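Local coordinates for protein putative NAD(P)H nitroreductase ydfN (Bacillus subtilis, PDB 3BEM) that is a putative FMN-dependent NAD(P)H nitroreductase, a homodimeric flavoprotein that may contribute to the degradation of aromatic compounds, at residues H33-V47 against M152-D164. The protein carries 3 engineered substitutions. Numbering follows the deposited sequence. Where two conformers were deposited one is given.
Sequences HPITKEDLNEMFELV and MMFMLSAAAAGWD. Engineered in segment 152-164: Ala159 (natural residue Lys), Ala160 (natural residue Glu), Ala161 (natural residue Lys). With PGO (S-1,2-propanediol), chain H.
Knobs-into-holes packing joins helix 37-47 to the end of the long helix 136-161 of the nitroreductase fold, Met43 (selenomethionine) and Phe154 being the two knobs. Met43 enters the hole formed by Phe154, Ser157, Ala158 and the engineered Ala161; Phe154 fills the hole between Leu40, Met43, Phe44 and Val47. The axes of 37-47 and 152-161 approach to 8.8 Å, their N-to-C directions 134° apart. With its chain extended beyond CG, Met43 brings SE to 3.8 Å from Phe154 CZ, an oblique Met-aromatic contact, and sets CE 3.4 Å from Trp163 CD1. Leu40 CD2 meets the Phe154 ring at its edge, in plane, while the Phe44 ring lies oblique to it, planes 33° apart. Ser157 OG lies against Leu46 CB and donates back to Met153 O at 2.8 Å; that carbonyl also takes the Ser157 amide from the opposite face.

Beyond the helix, a Schellman motif at Gly162 turns the chain into Trp163, whose indole lies against the loop ahead of the other helix. Ile35 CD1 stands 3.8 Å from the centroid of the six-membered ring of Trp163 and 7° off the normal, a CH-pi contact over one face; the carbonyl oxygens of His33 and Pro34 lie at the ring edge. One water accepts from Trp163 NE1 at 3.0 Å and donates to Asp39 OD1. A leucine in place of Trp163 would probably leave Ile35 CD1 without its aromatic face and the water without its indole donor. Asp39 is itself fixed by a capping box, its amide bonding to Thr36 OG1 and its OD2 receiving Thr36 N at 2.9 Å. Strand 186-195 lies under this packing, with Ile194 touching Ile35, Met43, Ala158 and Trp163, and Tyr217 of the second subunit packs on Leu40.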
loop_
_atom_site.group_PDB
_atom_site.type_symbol
_atom_site.label_atom_id
_atom_site.label_comp_id
_atom_site.label_asym_id
_atom_site.label_seq_id
_atom_site.Cartn_x
_atom_site.Cartn_y
_atom_site.Cartn_z
ATOM N N HIS B 33 14.842 -23.019 -4.895
ATOM C CA HIS B 33 14.849 -21.683 -5.440
ATOM C C HIS B 33 15.396 -20.692 -4.422
ATOM O O HIS B 33 14.711 -19.763 -3.970
ATOM C CB HIS B 33 13.426 -21.366 -5.942
ATOM C CG HIS B 33 13.002 -22.307 -7.019
ATOM N ND1 HIS B 33 13.387 -22.150 -8.334
ATOM C CD2 HIS B 33 12.309 -23.461 -6.961
ATOM C CE1 HIS B 33 12.891 -23.139 -9.051
ATOM N NE2 HIS B 33 12.232 -23.953 -8.240
ATOM N N PRO B 34 16.657 -20.837 -4.063
ATOM C CA PRO B 34 17.204 -19.912 -3.064
ATOM C C PRO B 34 17.170 -18.510 -3.601
ATOM O O PRO B 34 17.356 -18.294 -4.792
ATOM C CB PRO B 34 18.645 -20.430 -2.845
ATOM C CG PRO B 34 18.940 -21.219 -4.026
ATOM C CD PRO B 34 17.671 -21.781 -4.564
ATOM N N ILE B 35 16.930 -17.564 -2.703
ATOM C CA ILE B 35 17.000 -16.138 -3.017
ATOM C C ILE B 35 18.169 -15.500 -2.285
ATOM O O ILE B 35 18.451 -15.883 -1.161
ATOM C CB ILE B 35 15.654 -15.454 -2.693
ATOM C CG1 ILE B 35 15.520 -14.095 -3.410
ATOM C CG2 ILE B 35 15.465 -15.261 -1.219
ATOM C CD1 ILE B 35 14.135 -13.410 -3.300
ATOM N N THR B 36 18.870 -14.576 -2.954
ATOM C CA THR B 36 20.075 -13.987 -2.390
ATOM C C THR B 36 19.803 -12.562 -1.941
ATOM O O THR B 36 18.811 -11.931 -2.348
ATOM C CB THR B 36 21.205 -13.998 -3.417
ATOM O OG1 THR B 36 20.943 -13.069 -4.486
ATOM C CG2 THR B 36 21.369 -15.404 -3.997
ATOM N N LYS B 37 20.682 -12.063 -1.081
ATOM C CA LYS B 37 20.649 -10.649 -0.722
ATOM C C LYS B 37 20.741 -9.769 -1.973
ATOM O O LYS B 37 20.102 -8.693 -2.022
ATOM C CB LYS B 37 21.760 -10.301 0.288
ATOM C CG LYS B 37 21.559 -10.943 1.645
ATOM C CD LYS B 37 22.671 -10.549 2.637
ATOM C CE LYS B 37 22.657 -11.406 3.881
ATOM N NZ LYS B 37 23.769 -11.026 4.804
ATOM N N GLU B 38 21.490 -10.180 -2.999
ATOM C CA GLU B 38 21.558 -9.418 -4.260
ATOM C C GLU B 38 20.192 -9.327 -4.974
ATOM O O GLU B 38 19.794 -8.268 -5.456
ATOM C CB GLU B 38 22.593 -10.030 -5.206
ATOM C CG GLU B 38 24.042 -9.919 -4.718
ATOM C CD GLU B 38 24.873 -11.151 -5.026
ATOM O OE1 GLU B 38 24.324 -12.167 -5.492
ATOM O OE2 GLU B 38 26.085 -11.115 -4.795
ATOM N N ASP B 39 19.484 -10.463 -5.070
ATOM C CA ASP B 39 18.120 -10.480 -5.654
ATOM C C ASP B 39 17.244 -9.473 -4.944
ATOM O O ASP B 39 16.505 -8.704 -5.568
ATOM C CB ASP B 39 17.467 -11.842 -5.475
ATOM C CG ASP B 39 18.120 -12.955 -6.282
ATOM O OD1 ASP B 39 18.515 -12.715 -7.449
ATOM O OD2 ASP B 39 18.210 -14.110 -5.769
ATOM N N LEU B 40 17.292 -9.515 -3.630
ATOM C CA LEU B 40 16.421 -8.726 -2.795
ATOM C C LEU B 40 16.810 -7.251 -2.803
ATOM O O LEU B 40 15.954 -6.378 -2.869
ATOM C CB LEU B 40 16.395 -9.272 -1.368
ATOM C CG LEU B 40 15.525 -10.573 -1.247
ATOM C CD1 LEU B 40 16.003 -11.456 -0.126
ATOM C CD2 LEU B 40 14.017 -10.244 -1.189
ATOM N N ASN B 41 18.103 -6.973 -2.754
ATOM C CA ASN B 41 18.543 -5.597 -2.783
ATOM C C ASN B 41 18.088 -4.847 -4.058
ATOM O O ASN B 41 17.676 -3.707 -3.994
ATOM C CB ASN B 41 20.064 -5.537 -2.635
ATOM C CG ASN B 41 20.542 -5.793 -1.200
ATOM O OD1 ASN B 41 19.805 -5.650 -0.209
ATOM N ND2 ASN B 41 21.833 -6.116 -1.090
ATOM N N GLU B 42 18.036 -5.512 -5.187
ATOM C CA GLU B 42 17.475 -4.912 -6.377
ATOM C C GLU B 42 15.989 -4.506 -6.237
ATOM O O GLU B 42 15.607 -3.413 -6.638
ATOM C CB GLU B 42 17.628 -5.865 -7.554
ATOM C CG GLU B 42 17.044 -5.308 -8.843
ATOM C CD GLU B 42 17.176 -6.239 -10.032
ATOM O OE1 GLU B 42 17.522 -7.427 -9.863
ATOM O OE2 GLU B 42 16.904 -5.775 -11.154
HETATM N N MSE B 43 15.199 -5.346 -5.583
HETATM C CA MSE B 43 13.827 -5.034 -5.317
HETATM C C MSE B 43 13.727 -3.860 -4.333
HETATM O O MSE B 43 12.911 -2.956 -4.501
HETATM C CB MSE B 43 13.087 -6.280 -4.781
HETATM C CG MSE B 43 13.168 -7.426 -5.701
HETATM SE SE MSE B 43 12.439 -9.005 -4.786
HETATM C CE MSE B 43 13.332 -10.346 -5.776
ATOM N N PHE B 44 14.593 -3.862 -3.309
ATOM C CA PHE B 44 14.556 -2.836 -2.270
ATOM C C PHE B 44 14.999 -1.466 -2.810
ATOM O O PHE B 44 14.563 -0.432 -2.297
ATOM C CB PHE B 44 15.350 -3.259 -1.053
ATOM C CG PHE B 44 14.707 -4.339 -0.234
ATOM C CD1 PHE B 44 13.403 -4.216 0.222
ATOM C CD2 PHE B 44 15.437 -5.474 0.137
ATOM C CE1 PHE B 44 12.808 -5.228 1.005
ATOM C CE2 PHE B 44 14.847 -6.482 0.922
ATOM C CZ PHE B 44 13.559 -6.321 1.365
ATOM N N GLU B 45 15.841 -1.443 -3.858
ATOM C CA GLU B 45 16.170 -0.153 -4.506
ATOM C C GLU B 45 14.915 0.510 -5.091
ATOM O O GLU B 45 14.789 1.742 -5.085
ATOM C CB GLU B 45 17.221 -0.329 -5.580
ATOM C CG GLU B 45 18.579 -0.612 -5.042
ATOM C CD GLU B 45 19.332 0.559 -4.370
ATOM O OE1 GLU B 45 19.062 1.731 -4.680
ATOM O OE2 GLU B 45 20.242 0.288 -3.541
ATOM N N LEU B 46 13.993 -0.301 -5.612
ATOM C CA LEU B 46 12.746 0.253 -6.097
ATOM C C LEU B 46 11.833 0.667 -4.956
ATOM O O LEU B 46 11.186 1.705 -5.014
ATOM C CB LEU B 46 11.999 -0.760 -6.996
ATOM C CG LEU B 46 12.739 -1.148 -8.270
ATOM C CD1 LEU B 46 11.870 -2.141 -9.060
ATOM C CD2 LEU B 46 13.135 0.036 -9.143
ATOM N N VAL B 47 11.729 -0.187 -3.935
ATOM C CA VAL B 47 10.958 0.116 -2.694
ATOM C C VAL B 47 11.387 1.461 -2.101
ATOM O O VAL B 47 10.538 2.209 -1.625
ATOM C CB VAL B 47 11.107 -1.050 -1.685
ATOM C CG1 VAL B 47 10.501 -0.701 -0.391
ATOM C CG2 VAL B 47 10.449 -2.311 -2.317
HETATM N N MSE B 152 3.240 -2.926 -1.158
HETATM C CA MSE B 152 2.705 -3.136 -2.490
HETATM C C MSE B 152 3.784 -2.942 -3.549
HETATM O O MSE B 152 3.887 -3.695 -4.520
HETATM C CB MSE B 152 1.526 -2.217 -2.743
HETATM C CG MSE B 152 0.840 -2.400 -4.052
HETATM SE SE MSE B 152 -0.311 -3.994 -4.116
HETATM C CE MSE B 152 0.814 -5.240 -5.079
HETATM N N MSE B 153 4.609 -1.909 -3.347
HETATM C CA MSE B 153 5.753 -1.679 -4.206
HETATM C C MSE B 153 6.715 -2.872 -4.163
HETATM O O MSE B 153 7.221 -3.312 -5.209
HETATM C CB MSE B 153 6.472 -0.360 -3.847
HETATM C CG MSE B 153 7.708 -0.133 -4.660
HETATM SE SE MSE B 153 7.306 0.413 -6.412
HETATM C CE MSE B 153 6.984 2.396 -6.073
ATOM N N PHE B 154 6.959 -3.411 -2.976
ATOM C CA PHE B 154 7.815 -4.626 -2.883
ATOM C C PHE B 154 7.264 -5.778 -3.741
ATOM O O PHE B 154 7.993 -6.408 -4.498
ATOM C CB PHE B 154 8.014 -5.104 -1.445
ATOM C CG PHE B 154 8.892 -6.346 -1.377
ATOM C CD1 PHE B 154 10.270 -6.246 -1.521
ATOM C CD2 PHE B 154 8.324 -7.612 -1.389
ATOM C CE1 PHE B 154 11.048 -7.373 -1.571
ATOM C CE2 PHE B 154 9.108 -8.741 -1.451
ATOM C CZ PHE B 154 10.478 -8.609 -1.539
HETATM N N MSE B 155 5.989 -6.073 -3.573
HETATM C CA MSE B 155 5.372 -7.192 -4.272
HETATM C C MSE B 155 5.431 -7.017 -5.808
HETATM O O MSE B 155 5.656 -7.984 -6.510
HETATM C CB MSE B 155 3.966 -7.471 -3.704
HETATM C CG MSE B 155 4.041 -7.975 -2.319
HETATM SE SE MSE B 155 2.230 -8.520 -1.791
HETATM C CE MSE B 155 1.592 -6.775 -1.154
ATOM N N LEU B 156 5.168 -5.801 -6.324
ATOM C CA LEU B 156 5.262 -5.552 -7.767
ATOM C C LEU B 156 6.715 -5.628 -8.263
ATOM O O LEU B 156 6.954 -6.157 -9.352
ATOM C CB LEU B 156 4.622 -4.244 -8.148
ATOM C CG LEU B 156 3.070 -4.309 -8.045
ATOM C CD1 LEU B 156 2.575 -2.852 -7.992
ATOM C CD2 LEU B 156 2.422 -5.175 -9.164
ATOM N N SER B 157 7.664 -5.176 -7.434
ATOM C CA SER B 157 9.095 -5.350 -7.758
ATOM C C SER B 157 9.472 -6.834 -7.868
ATOM O O SER B 157 10.140 -7.268 -8.785
ATOM C CB SER B 157 9.962 -4.661 -6.700
ATOM O OG SER B 157 9.684 -3.257 -6.616
ATOM N N ALA B 158 9.028 -7.624 -6.890
ATOM C CA ALA B 158 9.254 -9.055 -6.902
ATOM C C ALA B 158 8.699 -9.720 -8.135
ATOM O O ALA B 158 9.364 -10.493 -8.805
ATOM C CB ALA B 158 8.703 -9.671 -5.626
ATOM N N ALA B 159 7.492 -9.327 -8.497
ATOM C CA ALA B 159 6.819 -9.851 -9.678
ATOM C C ALA B 159 7.581 -9.505 -10.940
ATOM O O ALA B 159 7.782 -10.349 -11.816
ATOM C CB ALA B 159 5.378 -9.306 -9.765
ATOM N N ALA B 160 8.059 -8.272 -11.003
ATOM C CA ALA B 160 8.826 -7.825 -12.129
ATOM C C ALA B 160 10.134 -8.589 -12.251
ATOM O O ALA B 160 10.673 -8.782 -13.389
ATOM C CB ALA B 160 9.080 -6.352 -12.074
ATOM N N ALA B 161 10.645 -9.046 -11.116
ATOM C CA ALA B 161 11.905 -9.785 -11.075
ATOM C C ALA B 161 11.720 -11.260 -11.291
ATOM O O ALA B 161 12.722 -11.974 -11.449
ATOM C CB ALA B 161 12.682 -9.505 -9.754
ATOM N N GLY B 162 10.479 -11.696 -11.440
ATOM C CA GLY B 162 10.172 -13.079 -11.707
ATOM C C GLY B 162 9.926 -13.954 -10.493
ATOM O O GLY B 162 9.877 -15.199 -10.628
ATOM N N TRP B 163 9.670 -13.336 -9.348
ATOM C CA TRP B 163 9.395 -14.078 -8.120
ATOM C C TRP B 163 7.904 -13.995 -7.758
ATOM O O TRP B 163 7.208 -13.009 -8.084
ATOM C CB TRP B 163 10.230 -13.508 -6.982
ATOM C CG TRP B 163 11.684 -13.739 -7.122
ATOM C CD1 TRP B 163 12.584 -12.948 -7.790
ATOM C CD2 TRP B 163 12.437 -14.846 -6.602
ATOM N NE1 TRP B 163 13.841 -13.492 -7.723
ATOM C CE2 TRP B 163 13.789 -14.654 -6.988
ATOM C CE3 TRP B 163 12.106 -15.970 -5.840
ATOM C CZ2 TRP B 163 14.801 -15.557 -6.645
ATOM C CZ3 TRP B 163 13.102 -16.855 -5.501
ATOM C CH2 TRP B 163 14.439 -16.653 -5.905
ATOM N N ASP B 164 7.441 -14.982 -7.006
ATOM C CA ASP B 164 6.092 -14.968 -6.431
ATOM C C ASP B 164 6.127 -14.526 -4.973
ATOM O O ASP B 164 7.090 -14.758 -4.267
ATOM C CB ASP B 164 5.475 -16.353 -6.541
ATOM C CG ASP B 164 5.400 -16.793 -7.979
ATOM O OD1 ASP B 164 4.790 -16.037 -8.810
ATOM O OD2 ASP B 164 5.995 -17.819 -8.311
HETATM C C1 PGO H . 17.369 -19.345 0.622
HETATM C C2 PGO H . 18.215 -18.400 1.473
HETATM C C3 PGO H . 18.941 -19.157 2.601
HETATM O O1 PGO H . 16.385 -18.677 -0.178
HETATM O O2 PGO H . 19.151 -17.695 0.621
HETATM O O HOH W 1 16.022 -11.812 -8.874
#